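Local coordinates for protein fructosamine deglycase FrlB (Bacillus subtilis, PDB 3EUA) that converts a range of fructosamine 6-phosphates into glucose 6-phosphate and a free amino acid, at residues 103-108 with 142-147; 121-126 with 138-143; 23-28 with 150-155; 35-40 with 56-61. One frame throughout, in Å; residues are numbered along the deposited sequence.

Contact 1 (103-108 with 142-147); sequences LTIAMT and YQIVFG
I144 on helix 137-153 points its terminal methyl at the sheet, and I105 of strand 103-108 comes up to meet it tip to tip, the two CD1 atoms 3.6 Å apart. This is where the contact is tight. With CG1 trans to the carbonyl carbon (chi1 -61°) and an extended chi2, I144 stands out from the helix; I105 answers from the strand with CG1 trans to its backbone N, chi1 180°. The same I144 CD1 also lies 3.8 Å from CG of M107, a selenomethionine whose side chain slides past I144 in the opposite direction. Farther out the fit is slacker: M107 SE approaches I144 CD1 only to 4.2 Å before the bend at chi3 carries CE onward, and the backbones stay apart, the CA atoms of I105 and I144 being 9.0 Å from one another. None of this loose side faces solvent, because all three residues are buried and I79 of the neighbouring strand touches both isoleucines. Away from the sheet, the helix turns Y142 and F146 toward helices 41-50 and 158-190, with F146 CE2 3.7 Å above the Y142 ring near its rim. Helix and sheet meet here as in the layered alpha/beta/alpha SIS fold. No hydrogen bond crosses between the segments, so what joins them directly is the packing of three apolar side chains, probably helped by the exclusion of water.

Contact 2 (121-126 with 138-143); sequences YVAQYD and YGVLYQ
V140 wedges both its methyls against the end of strand 121-124 and Y125, the residue that follows it, and its side chain can be followed outward atom by atom. V140 CB comes first, 4.2 Å from Y125 CB. There the side chain forks. V140 CG1, trans to the backbone N at chi1 165°, leans toward the strand and lies 4.0 Å from A123 CB. V140 CG2 points to the strand's end, where it rests 3.4 Å from Q124 O. Just past the strand, V140 CG2 also meets Y125 CB, at 3.7 Å. Its approach to Q124 O is a methyl resting against a carbonyl, not a hydrogen bond. Strand 121-124 is the last of the five parallel strands of the first SIS domain, at the border of the sheet within this chain, and helix 137-153 is the next regular element, folded back onto a face of that sheet. The helix approaches to 6.2 Å between the CA atoms of Y125 and V140. An alanine here lacks both methyls, which would probably open a gap between the helix and A123 and Y125 CB and lose the packing on Q124 O. The M107 methyl CE, from the adjacent strand, also packs on V140 CG1. Only the root of Y125 takes part: chi1 of 61° swings its ring off the helix, and its hydroxyl is hydrogen-bonded to H83 ND1.

Contact 3 (23-28 with 150-155); sequences KTIDHV and QVLENN
One residue past L152, the side chain that meets K23 and I25, the carboxylate oxygen E153 OE2 is gripped by two hydroxyls, S51 OG and S53 OG, while E153 OE1 is hydrogen-bonded to K52 N. These bonds tie the C-terminal end of helix 137-153 to the connection between helix 41-50 and strand 55-60 of the first SIS domain, an alpha/beta/alpha sandwich on a parallel sheet. The contact itself lies near the surface, where the chain runs from helix 11-20 into strand 27-32, and it rests on L152. With CG trans to the carbonyl carbon (chi1 -63°), L152 spreads its two methyls over the incoming segment. L152 CD1 goes to I25, 3.8 Å from I25 CB and 3.9 Å from I25 CG1, so it touches the root of that side chain; the two side chains cross obliquely, and the end of I25 then leads away from the helix. L20 of helix 11-20 packs on both I25 and L152 and adds to the apolar patch. Beyond E153 the helix gives out: N154 takes a positive phi of 59°, and its N makes only a weak hydrogen bond to Q150 O. N155 then caps the start of the following helix with OD1 on K157 N. No hydrogen bond spans the two segments. K23 takes part chiefly through its backbone, its side chain running off toward L103 and Y121, and K23 O is 3.5 Å from the second leucine methyl, L152 CD2.

Contact 4 (35-40 with 56-61); sequences GSSAIM and SDLYSA
The flat carbonyl group of M40 carries L58 on one face: the methyl L58 CD1 stands above the plane, 3.8 Å from M40 C and equally far from M40 O. The other flat group, the ring of Y59, is turned from the helical segment; Y59 touches it only loosely, through its carbonyl O at 4.3 Å from S37 OG. The ring goes instead to the second subunit, where its hydroxyl is hydrogen-bonded to D48 OD2 of that subunit, while K44 of the same subunit packs against Y59. L58 thus does most of the work between the segments. Its CG lies trans to the backbone N (chi1 -175°), which carries the fork off strand 55-60 toward the helical turn. There the two methyls part: L58 CD1 also meets M40 CB at 3.9 Å, and L58 CD2 lies 3.7 Å from S37 OG, a methyl against a hydroxyl with no hydrogen bond. M40, a selenomethionine, offers only its CB and backbone here, its extended side chain leading off to F30, A32 and L141. Successive strand residues look opposite ways, L58 into its own subunit and D57 and Y59 out to the second subunit, where D57 also forms a salt bridge with K44 of that subunit. The short helix 35-38 follows strand 27-32 directly, and strand 55-60 lies beside that strand in the sheet, so the contact sits within a beta-alpha-beta crossover. In SIS relatives such as glucosamine-6-phosphate synthase, a serine-containing turn after the first strand lies at the phosphosugar site, and the turn at 35-40 is consistent with that pattern.

From the N terminus, segment 23-28 opens the widest loop, which closes only at 150-155 as contact 3; the other three contacts are nested inside it. Contact 4 closes first, between the turn after strand 27-32 and strand 55-60. Contacts 1 and 2 come later, contact 2 inside contact 1 apart from the overlap at Y142 and Q143. Contacts 1, 2 and 3 all use helix 137-153, which thereby reaches the sheet at strands 103-108 and 121-124 and, at its far end, the approach to strand 27-32. L141 of that helix packs on I39 and M40, joining contacts 2 and 4, while H27 and D57 link contacts 3 and 4 across neighbouring strands.

Contact 1 (103-108 with 142-147)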
loop_
_atom_site.group_PDB
_atom_site.type_symbol
_atom_site.label_atom_id
_atom_site.label_comp_id
_atom_site.label_asym_id
_atom_site.label_seq_id
_atom_site.Cartn_x
_atom_site.Cartn_y
_atom_site.Cartn_z
ATOM N N LEU A 103 -10.950 -7.616 -20.223
ATOM C CA LEU A 103 -12.241 -6.961 -20.238
ATOM C C LEU A 103 -12.015 -5.680 -19.437
ATOM O O LEU A 103 -11.505 -5.732 -18.316
ATOM C CB LEU A 103 -13.294 -7.835 -19.558
ATOM C CG LEU A 103 -14.707 -7.276 -19.370
ATOM C CD1 LEU A 103 -15.349 -6.936 -20.705
ATOM C CD2 LEU A 103 -15.532 -8.304 -18.587
ATOM N N THR A 104 -12.362 -4.534 -20.015
ATOM C CA THR A 104 -12.143 -3.252 -19.364
ATOM C C THR A 104 -13.404 -2.450 -19.162
ATOM O O THR A 104 -14.234 -2.336 -20.062
ATOM C CB THR A 104 -11.152 -2.356 -20.184
ATOM O OG1 THR A 104 -11.604 -2.213 -21.527
ATOM C CG2 THR A 104 -9.768 -2.955 -20.185
ATOM N N ILE A 105 -13.527 -1.887 -17.964
ATOM C CA ILE A 105 -14.637 -1.028 -17.642
ATOM C C ILE A 105 -14.050 0.209 -16.966
ATOM O O ILE A 105 -13.296 0.087 -16.015
ATOM C CB ILE A 105 -15.673 -1.717 -16.750
ATOM C CG1 ILE A 105 -16.802 -0.725 -16.454
ATOM C CG2 ILE A 105 -14.987 -2.238 -15.466
ATOM C CD1 ILE A 105 -18.123 -1.325 -15.964
ATOM N N ALA A 106 -14.388 1.387 -17.487
ATOM C CA ALA A 106 -13.908 2.627 -16.960
ATOM C C ALA A 106 -15.038 3.439 -16.373
ATOM O O ALA A 106 -16.126 3.500 -16.960
ATOM C CB ALA A 106 -13.220 3.430 -18.099
HETATM N N MSE A 107 -14.779 4.011 -15.193
HETATM C CA MSE A 107 -15.677 4.922 -14.551
HETATM C C MSE A 107 -15.136 6.332 -14.796
HETATM O O MSE A 107 -13.917 6.541 -14.777
HETATM C CB MSE A 107 -15.711 4.677 -13.071
HETATM C CG MSE A 107 -16.133 3.301 -12.703
HETATM SE SE MSE A 107 -16.058 3.139 -10.766
HETATM C CE MSE A 107 -17.194 4.398 -10.433
ATOM N N THR A 108 -16.018 7.295 -15.064
ATOM C CA THR A 108 -15.602 8.643 -15.276
ATOM C C THR A 108 -16.788 9.589 -15.104
ATOM O O THR A 108 -17.934 9.161 -15.082
ATOM C CB THR A 108 -14.986 8.764 -16.679
ATOM O OG1 THR A 108 -14.446 10.074 -16.854
ATOM C CG2 THR A 108 -16.033 8.428 -17.801
ATOM N N TYR A 142 -19.167 0.225 -6.391
ATOM C CA TYR A 142 -19.788 -0.904 -5.707
ATOM C C TYR A 142 -20.882 -1.609 -6.547
ATOM O O TYR A 142 -21.062 -2.820 -6.446
ATOM C CB TYR A 142 -20.327 -0.528 -4.315
ATOM C CG TYR A 142 -19.335 -0.573 -3.170
ATOM C CD1 TYR A 142 -18.090 -1.226 -3.278
ATOM C CD2 TYR A 142 -19.743 -0.194 -1.891
ATOM C CE1 TYR A 142 -17.228 -1.335 -2.180
ATOM C CE2 TYR A 142 -18.881 -0.303 -0.766
ATOM C CZ TYR A 142 -17.631 -0.857 -0.932
ATOM O OH TYR A 142 -16.803 -0.980 0.137
ATOM N N GLN A 143 -21.632 -0.879 -7.356
ATOM C CA GLN A 143 -22.591 -1.539 -8.251
ATOM C C GLN A 143 -21.840 -2.551 -9.138
ATOM O O GLN A 143 -22.265 -3.717 -9.308
ATOM C CB GLN A 143 -23.318 -0.512 -9.123
ATOM C CG GLN A 143 -24.211 0.491 -8.394
ATOM C CD GLN A 143 -24.784 1.544 -9.334
ATOM O OE1 GLN A 143 -25.110 1.243 -10.473
ATOM N NE2 GLN A 143 -24.935 2.777 -8.849
ATOM N N ILE A 144 -20.707 -2.107 -9.686
ATOM C CA ILE A 144 -19.859 -2.953 -10.523
ATOM C C ILE A 144 -19.275 -4.138 -9.740
ATOM O O ILE A 144 -19.333 -5.303 -10.178
ATOM C CB ILE A 144 -18.672 -2.151 -11.121
ATOM C CG1 ILE A 144 -19.193 -0.996 -12.010
ATOM C CG2 ILE A 144 -17.761 -3.082 -11.920
ATOM C CD1 ILE A 144 -18.121 0.008 -12.571
ATOM N N VAL A 145 -18.688 -3.829 -8.582
ATOM C CA VAL A 145 -18.014 -4.832 -7.747
ATOM C C VAL A 145 -18.975 -5.901 -7.215
ATOM O O VAL A 145 -18.754 -7.092 -7.443
ATOM C CB VAL A 145 -17.221 -4.142 -6.614
ATOM C CG1 VAL A 145 -16.739 -5.108 -5.538
ATOM C CG2 VAL A 145 -16.057 -3.397 -7.238
ATOM N N PHE A 146 -20.045 -5.495 -6.544
ATOM C CA PHE A 146 -21.008 -6.485 -6.027
ATOM C C PHE A 146 -21.759 -7.179 -7.142
ATOM O O PHE A 146 -22.123 -8.349 -7.013
ATOM C CB PHE A 146 -21.988 -5.873 -5.034
ATOM C CG PHE A 146 -21.366 -5.599 -3.678
ATOM C CD1 PHE A 146 -21.329 -6.583 -2.702
ATOM C CD2 PHE A 146 -20.808 -4.373 -3.398
ATOM C CE1 PHE A 146 -20.726 -6.328 -1.472
ATOM C CE2 PHE A 146 -20.224 -4.119 -2.180
ATOM C CZ PHE A 146 -20.183 -5.103 -1.221
ATOM N N GLY A 147 -21.988 -6.454 -8.230
ATOM C CA GLY A 147 -22.636 -7.026 -9.403
ATOM C C GLY A 147 -21.778 -8.123 -10.008
ATOM O O GLY A 147 -22.299 -9.152 -10.368
#

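Contact 2 (121-126 with 138-143)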
loop_
_atom_site.group_PDB
_atom_site.type_symbol
_atom_site.label_atom_id
_atom_site.label_comp_id
_atom_site.label_asym_id
_atom_site.label_seq_id
_atom_site.Cartn_x
_atom_site.Cartn_y
_atom_site.Cartn_z
ATOM N N TYR A 121 -16.173 -0.872 -21.796
ATOM C CA TYR A 121 -17.409 -0.478 -21.131
ATOM C C TYR A 121 -17.140 0.799 -20.339
ATOM O O TYR A 121 -16.053 0.969 -19.796
ATOM C CB TYR A 121 -17.901 -1.586 -20.186
ATOM C CG TYR A 121 -18.421 -2.822 -20.891
ATOM C CD1 TYR A 121 -17.563 -3.868 -21.227
ATOM C CD2 TYR A 121 -19.777 -2.940 -21.227
ATOM C CE1 TYR A 121 -18.027 -4.984 -21.855
ATOM C CE2 TYR A 121 -20.243 -4.060 -21.890
ATOM C CZ TYR A 121 -19.359 -5.076 -22.183
ATOM O OH TYR A 121 -19.786 -6.201 -22.829
ATOM N N VAL A 122 -18.128 1.688 -20.290
ATOM C CA VAL A 122 -18.022 2.945 -19.589
ATOM C C VAL A 122 -19.211 3.135 -18.677
ATOM O O VAL A 122 -20.336 2.954 -19.095
ATOM C CB VAL A 122 -17.983 4.143 -20.560
ATOM C CG1 VAL A 122 -17.940 5.465 -19.765
ATOM C CG2 VAL A 122 -16.777 4.041 -21.495
ATOM N N ALA A 123 -18.950 3.506 -17.428
ATOM C CA ALA A 123 -19.987 3.751 -16.451
ATOM C C ALA A 123 -19.747 5.137 -15.873
ATOM O O ALA A 123 -18.711 5.404 -15.304
ATOM C CB ALA A 123 -19.914 2.692 -15.364
ATOM N N GLN A 124 -20.683 6.032 -16.012
ATOM C CA GLN A 124 -20.443 7.332 -15.477
ATOM C C GLN A 124 -20.947 7.369 -14.062
ATOM O O GLN A 124 -21.699 6.494 -13.620
ATOM C CB GLN A 124 -21.211 8.372 -16.236
ATOM C CG GLN A 124 -21.016 8.426 -17.714
ATOM C CD GLN A 124 -22.060 9.370 -18.288
ATOM O OE1 GLN A 124 -22.310 10.445 -17.728
ATOM N NE2 GLN A 124 -22.702 8.961 -19.356
ATOM N N TYR A 125 -20.539 8.401 -13.354
ATOM C CA TYR A 125 -21.019 8.614 -12.002
ATOM C C TYR A 125 -21.363 10.074 -11.859
ATOM O O TYR A 125 -20.916 10.898 -12.668
ATOM C CB TYR A 125 -19.954 8.171 -11.000
ATOM C CG TYR A 125 -18.590 8.868 -11.023
ATOM C CD1 TYR A 125 -18.404 10.107 -10.416
ATOM C CD2 TYR A 125 -17.475 8.232 -11.554
ATOM C CE1 TYR A 125 -17.179 10.722 -10.406
ATOM C CE2 TYR A 125 -16.214 8.840 -11.539
ATOM C CZ TYR A 125 -16.063 10.070 -10.959
ATOM O OH TYR A 125 -14.836 10.672 -10.920
ATOM N N ASP A 126 -22.184 10.384 -10.868
ATOM C CA ASP A 126 -22.580 11.756 -10.643
ATOM C C ASP A 126 -21.678 12.358 -9.574
ATOM O O ASP A 126 -21.098 11.654 -8.744
ATOM C CB ASP A 126 -24.063 11.861 -10.405
ATOM C CG ASP A 126 -24.840 11.681 -11.701
ATOM O OD1 ASP A 126 -24.211 11.713 -12.793
ATOM O OD2 ASP A 126 -26.064 11.580 -11.663
ATOM N N TYR A 138 -17.962 6.251 -5.596
ATOM C CA TYR A 138 -17.981 5.082 -4.710
ATOM C C TYR A 138 -19.216 4.186 -4.937
ATOM O O TYR A 138 -19.128 2.925 -4.833
ATOM C CB TYR A 138 -17.971 5.516 -3.268
ATOM C CG TYR A 138 -16.621 5.891 -2.661
ATOM C CD1 TYR A 138 -15.768 4.902 -2.195
ATOM C CD2 TYR A 138 -16.269 7.218 -2.452
ATOM C CE1 TYR A 138 -14.564 5.200 -1.597
ATOM C CE2 TYR A 138 -15.036 7.547 -1.827
ATOM C CZ TYR A 138 -14.189 6.526 -1.417
ATOM O OH TYR A 138 -12.990 6.815 -0.811
ATOM N N GLY A 139 -20.363 4.817 -5.223
ATOM C CA GLY A 139 -21.619 4.079 -5.451
ATOM C C GLY A 139 -21.559 3.211 -6.665
ATOM O O GLY A 139 -21.851 2.022 -6.600
ATOM N N VAL A 140 -21.161 3.816 -7.779
ATOM C CA VAL A 140 -21.074 3.126 -9.070
ATOM C C VAL A 140 -20.045 2.016 -9.009
ATOM O O VAL A 140 -20.251 0.961 -9.562
ATOM C CB VAL A 140 -20.759 4.142 -10.225
ATOM C CG1 VAL A 140 -20.298 3.448 -11.499
ATOM C CG2 VAL A 140 -21.989 5.068 -10.502
ATOM N N LEU A 141 -18.940 2.266 -8.319
ATOM C CA LEU A 141 -17.886 1.260 -8.174
ATOM C C LEU A 141 -18.435 0.024 -7.468
ATOM O O LEU A 141 -18.183 -1.112 -7.895
ATOM C CB LEU A 141 -16.689 1.835 -7.417
ATOM C CG LEU A 141 -15.517 0.884 -7.116
ATOM C CD1 LEU A 141 -15.187 0.033 -8.323
ATOM C CD2 LEU A 141 -14.295 1.710 -6.662
ATOM N N TYR A 142 -19.167 0.225 -6.391
ATOM C CA TYR A 142 -19.788 -0.904 -5.707
ATOM C C TYR A 142 -20.882 -1.609 -6.547
ATOM O O TYR A 142 -21.062 -2.820 -6.446
ATOM C CB TYR A 142 -20.327 -0.528 -4.315
ATOM C CG TYR A 142 -19.335 -0.573 -3.170
ATOM C CD1 TYR A 142 -18.090 -1.226 -3.278
ATOM C CD2 TYR A 142 -19.743 -0.194 -1.891
ATOM C CE1 TYR A 142 -17.228 -1.335 -2.180
ATOM C CE2 TYR A 142 -18.881 -0.303 -0.766
ATOM C CZ TYR A 142 -17.631 -0.857 -0.932
ATOM O OH TYR A 142 -16.803 -0.980 0.137
ATOM N N GLN A 143 -21.632 -0.879 -7.356
ATOM C CA GLN A 143 -22.591 -1.539 -8.251
ATOM C C GLN A 143 -21.840 -2.551 -9.138
ATOM O O GLN A 143 -22.265 -3.717 -9.308
ATOM C CB GLN A 143 -23.318 -0.512 -9.123
ATOM C CG GLN A 143 -24.211 0.491 -8.394
ATOM C CD GLN A 143 -24.784 1.544 -9.334
ATOM O OE1 GLN A 143 -25.110 1.243 -10.473
ATOM N NE2 GLN A 143 -24.935 2.777 -8.849
#

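Contact 3 (23-28 with 150-155)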
loop_
_atom_site.group_PDB
_atom_site.type_symbol
_atom_site.label_atom_id
_atom_site.label_comp_id
_atom_site.label_asym_id
_atom_site.label_seq_id
_atom_site.Cartn_x
_atom_site.Cartn_y
_atom_site.Cartn_z
ATOM N N LYS A 23 -18.977 -15.403 -18.728
ATOM C CA LYS A 23 -17.584 -15.161 -19.051
ATOM C C LYS A 23 -16.700 -15.766 -17.984
ATOM O O LYS A 23 -17.112 -15.971 -16.842
ATOM C CB LYS A 23 -17.278 -13.667 -19.196
ATOM C CG LYS A 23 -17.835 -13.007 -20.446
ATOM C CD LYS A 23 -17.439 -11.545 -20.454
ATOM C CE LYS A 23 -17.908 -10.790 -21.693
ATOM N NZ LYS A 23 -17.943 -9.302 -21.426
ATOM N N THR A 24 -15.479 -16.078 -18.372
ATOM C CA THR A 24 -14.559 -16.667 -17.422
ATOM C C THR A 24 -13.563 -15.603 -17.059
ATOM O O THR A 24 -12.752 -15.205 -17.871
ATOM C CB THR A 24 -13.845 -17.861 -18.001
ATOM O OG1 THR A 24 -12.912 -17.404 -18.986
ATOM C CG2 THR A 24 -14.874 -18.853 -18.618
ATOM N N ILE A 25 -13.625 -15.169 -15.819
ATOM C CA ILE A 25 -12.746 -14.140 -15.282
ATOM C C ILE A 25 -12.095 -14.730 -14.050
ATOM O O ILE A 25 -12.797 -15.214 -13.161
ATOM C CB ILE A 25 -13.504 -12.876 -14.805
ATOM C CG1 ILE A 25 -14.285 -12.185 -15.933
ATOM C CG2 ILE A 25 -12.534 -11.902 -14.212
ATOM C CD1 ILE A 25 -13.438 -11.789 -17.160
ATOM N N ASP A 26 -10.770 -14.696 -13.967
ATOM C CA ASP A 26 -10.097 -15.222 -12.790
ATOM C C ASP A 26 -9.286 -14.170 -12.035
ATOM O O ASP A 26 -8.664 -14.496 -11.021
ATOM C CB ASP A 26 -9.204 -16.422 -13.150
ATOM C CG ASP A 26 -8.017 -16.079 -14.057
ATOM O OD1 ASP A 26 -7.648 -14.916 -14.250
ATOM O OD2 ASP A 26 -7.418 -17.039 -14.590
ATOM N N HIS A 27 -9.283 -12.927 -12.519
ATOM C CA HIS A 27 -8.459 -11.878 -11.915
ATOM C C HIS A 27 -9.111 -10.525 -12.125
ATOM O O HIS A 27 -9.516 -10.215 -13.232
ATOM C CB HIS A 27 -7.065 -11.858 -12.618
ATOM C CG HIS A 27 -5.911 -11.371 -11.776
ATOM N ND1 HIS A 27 -4.732 -12.085 -11.657
ATOM C CD2 HIS A 27 -5.746 -10.253 -11.026
ATOM C CE1 HIS A 27 -3.893 -11.418 -10.882
ATOM N NE2 HIS A 27 -4.484 -10.306 -10.481
ATOM N N VAL A 28 -9.206 -9.721 -11.056
ATOM C CA VAL A 28 -9.688 -8.353 -11.154
ATOM C C VAL A 28 -8.502 -7.404 -10.848
ATOM O O VAL A 28 -7.730 -7.664 -9.922
ATOM C CB VAL A 28 -10.847 -8.052 -10.181
ATOM C CG1 VAL A 28 -11.270 -6.610 -10.356
ATOM C CG2 VAL A 28 -12.041 -8.938 -10.476
ATOM N N GLN A 150 -21.879 -11.146 -7.894
ATOM C CA GLN A 150 -23.174 -11.836 -8.017
ATOM C C GLN A 150 -23.240 -12.622 -9.347
ATOM O O GLN A 150 -23.599 -13.825 -9.358
ATOM C CB GLN A 150 -24.322 -10.845 -7.871
ATOM C CG GLN A 150 -25.724 -11.482 -7.711
ATOM C CD GLN A 150 -26.262 -12.070 -8.980
ATOM O OE1 GLN A 150 -26.086 -11.513 -10.067
ATOM N NE2 GLN A 150 -26.957 -13.184 -8.855
ATOM N N VAL A 151 -22.861 -11.979 -10.451
ATOM C CA VAL A 151 -22.895 -12.612 -11.779
ATOM C C VAL A 151 -21.923 -13.792 -11.935
ATOM O O VAL A 151 -22.309 -14.853 -12.438
ATOM C CB VAL A 151 -22.651 -11.568 -12.921
ATOM C CG1 VAL A 151 -22.405 -12.254 -14.275
ATOM C CG2 VAL A 151 -23.832 -10.573 -13.013
ATOM N N LEU A 152 -20.697 -13.630 -11.465
ATOM C CA LEU A 152 -19.675 -14.660 -11.637
ATOM C C LEU A 152 -19.625 -15.726 -10.557
ATOM O O LEU A 152 -19.251 -16.853 -10.840
ATOM C CB LEU A 152 -18.294 -13.991 -11.780
ATOM C CG LEU A 152 -18.110 -13.089 -13.017
ATOM C CD1 LEU A 152 -16.782 -12.399 -12.993
ATOM C CD2 LEU A 152 -18.302 -13.887 -14.332
ATOM N N GLU A 153 -19.990 -15.380 -9.328
ATOM C CA GLU A 153 -19.920 -16.339 -8.227
ATOM C C GLU A 153 -21.205 -16.560 -7.461
ATOM O O GLU A 153 -21.192 -17.278 -6.471
ATOM C CB GLU A 153 -18.857 -15.882 -7.221
ATOM C CG GLU A 153 -17.463 -15.889 -7.731
ATOM C CD GLU A 153 -16.481 -15.478 -6.651
ATOM O OE1 GLU A 153 -16.899 -15.271 -5.482
ATOM O OE2 GLU A 153 -15.294 -15.358 -6.975
ATOM N N ASN A 154 -22.315 -15.993 -7.929
ATOM C CA ASN A 154 -23.612 -16.117 -7.232
ATOM C C ASN A 154 -23.520 -15.561 -5.805
ATOM O O ASN A 154 -24.182 -16.045 -4.881
ATOM C CB ASN A 154 -24.162 -17.560 -7.224
ATOM C CG ASN A 154 -24.519 -18.069 -8.616
ATOM N N ASN A 155 -22.689 -14.533 -5.628
ATOM C CA ASN A 155 -22.538 -13.896 -4.322
ATOM C C ASN A 155 -23.891 -13.375 -3.921
ATOM O O ASN A 155 -24.603 -12.819 -4.747
ATOM C CB ASN A 155 -21.496 -12.773 -4.342
ATOM C CG ASN A 155 -21.289 -12.137 -2.957
ATOM O OD1 ASN A 155 -21.995 -11.211 -2.579
ATOM N ND2 ASN A 155 -20.280 -12.610 -2.228
#

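Contact 4 (35-40 with 56-61)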
loop_
_atom_site.group_PDB
_atom_site.type_symbol
_atom_site.label_atom_id
_atom_site.label_comp_id
_atom_site.label_asym_id
_atom_site.label_seq_id
_atom_site.Cartn_x
_atom_site.Cartn_y
_atom_site.Cartn_z
ATOM N N GLY A 35 -6.433 9.990 -5.991
ATOM C CA GLY A 35 -7.767 9.926 -5.403
ATOM C C GLY A 35 -8.632 8.852 -6.012
ATOM O O GLY A 35 -9.441 8.189 -5.313
ATOM N N SER A 36 -8.503 8.681 -7.321
ATOM C CA SER A 36 -9.300 7.640 -8.017
ATOM C C SER A 36 -8.844 6.243 -7.693
ATOM O O SER A 36 -9.627 5.329 -7.867
ATOM C CB SER A 36 -9.324 7.844 -9.521
ATOM O OG SER A 36 -10.135 8.958 -9.795
ATOM N N SER A 37 -7.572 6.076 -7.315
ATOM C CA SER A 37 -7.056 4.781 -6.885
ATOM C C SER A 37 -7.551 4.562 -5.472
ATOM O O SER A 37 -8.002 3.464 -5.138
ATOM C CB SER A 37 -5.542 4.746 -6.904
ATOM O OG SER A 37 -5.027 3.501 -6.455
ATOM N N ALA A 38 -7.506 5.617 -4.643
ATOM C CA ALA A 38 -7.926 5.485 -3.230
ATOM C C ALA A 38 -9.353 4.987 -3.077
ATOM O O ALA A 38 -9.643 4.221 -2.164
ATOM C CB ALA A 38 -7.764 6.787 -2.503
ATOM N N ILE A 39 -10.260 5.409 -3.960
ATOM C CA ILE A 39 -11.656 4.966 -3.847
ATOM C C ILE A 39 -11.821 3.469 -4.082
ATOM O O ILE A 39 -12.872 2.920 -3.808
ATOM C CB ILE A 39 -12.647 5.715 -4.784
ATOM C CG1 ILE A 39 -12.549 5.243 -6.252
ATOM C CG2 ILE A 39 -12.518 7.250 -4.617
ATOM C CD1 ILE A 39 -13.785 5.693 -7.074
HETATM N N MSE A 40 -10.795 2.812 -4.608
HETATM C CA MSE A 40 -10.869 1.372 -4.871
HETATM C C MSE A 40 -10.420 0.455 -3.740
HETATM O O MSE A 40 -10.591 -0.773 -3.828
HETATM C CB MSE A 40 -10.073 1.033 -6.118
HETATM C CG MSE A 40 -10.770 1.495 -7.405
HETATM SE SE MSE A 40 -9.644 1.391 -8.946
HETATM C CE MSE A 40 -10.809 2.404 -10.070
ATOM N N SER A 56 -7.624 -10.557 -6.829
ATOM C CA SER A 56 -7.742 -9.103 -6.933
ATOM C C SER A 56 -6.398 -8.430 -6.638
ATOM O O SER A 56 -5.680 -8.834 -5.706
ATOM C CB SER A 56 -8.795 -8.544 -5.957
ATOM O OG SER A 56 -8.491 -8.888 -4.601
ATOM N N ASP A 57 -6.039 -7.440 -7.456
ATOM C CA ASP A 57 -4.848 -6.634 -7.246
ATOM C C ASP A 57 -5.207 -5.158 -7.510
ATOM O O ASP A 57 -6.171 -4.849 -8.206
ATOM C CB ASP A 57 -3.663 -7.086 -8.103
ATOM C CG ASP A 57 -2.972 -8.329 -7.572
ATOM O OD1 ASP A 57 -2.407 -8.277 -6.469
ATOM O OD2 ASP A 57 -2.916 -9.342 -8.296
ATOM N N LEU A 58 -4.453 -4.263 -6.892
ATOM C CA LEU A 58 -4.674 -2.838 -7.015
ATOM C C LEU A 58 -3.382 -2.143 -7.256
ATOM O O LEU A 58 -2.417 -2.375 -6.534
ATOM C CB LEU A 58 -5.300 -2.322 -5.723
ATOM C CG LEU A 58 -5.759 -0.857 -5.624
ATOM C CD1 LEU A 58 -6.916 -0.751 -4.687
ATOM C CD2 LEU A 58 -4.677 0.092 -5.159
ATOM N N TYR A 59 -3.339 -1.281 -8.265
ATOM C CA TYR A 59 -2.106 -0.542 -8.583
ATOM C C TYR A 59 -2.414 0.834 -9.072
ATOM O O TYR A 59 -3.490 1.078 -9.613
ATOM C CB TYR A 59 -1.309 -1.198 -9.724
ATOM C CG TYR A 59 -0.982 -2.657 -9.529
ATOM C CD1 TYR A 59 0.041 -3.052 -8.678
ATOM C CD2 TYR A 59 -1.701 -3.645 -10.203
ATOM C CE1 TYR A 59 0.311 -4.409 -8.483
ATOM C CE2 TYR A 59 -1.409 -4.994 -10.031
ATOM C CZ TYR A 59 -0.411 -5.373 -9.164
ATOM O OH TYR A 59 -0.135 -6.724 -8.953
ATOM N N SER A 60 -1.456 1.723 -8.892
ATOM C CA SER A 60 -1.503 3.046 -9.464
ATOM C C SER A 60 -1.333 2.751 -10.968
ATOM O O SER A 60 -0.670 1.771 -11.316
ATOM C CB SER A 60 -0.367 3.913 -8.929
ATOM O OG SER A 60 -0.472 5.240 -9.425
ATOM N N ALA A 61 -1.927 3.546 -11.849
ATOM C CA ALA A 61 -1.928 3.209 -13.297
ATOM C C ALA A 61 -0.587 3.010 -13.963
ATOM O O ALA A 61 -0.435 2.107 -14.779
ATOM C CB ALA A 61 -2.723 4.231 -14.078
#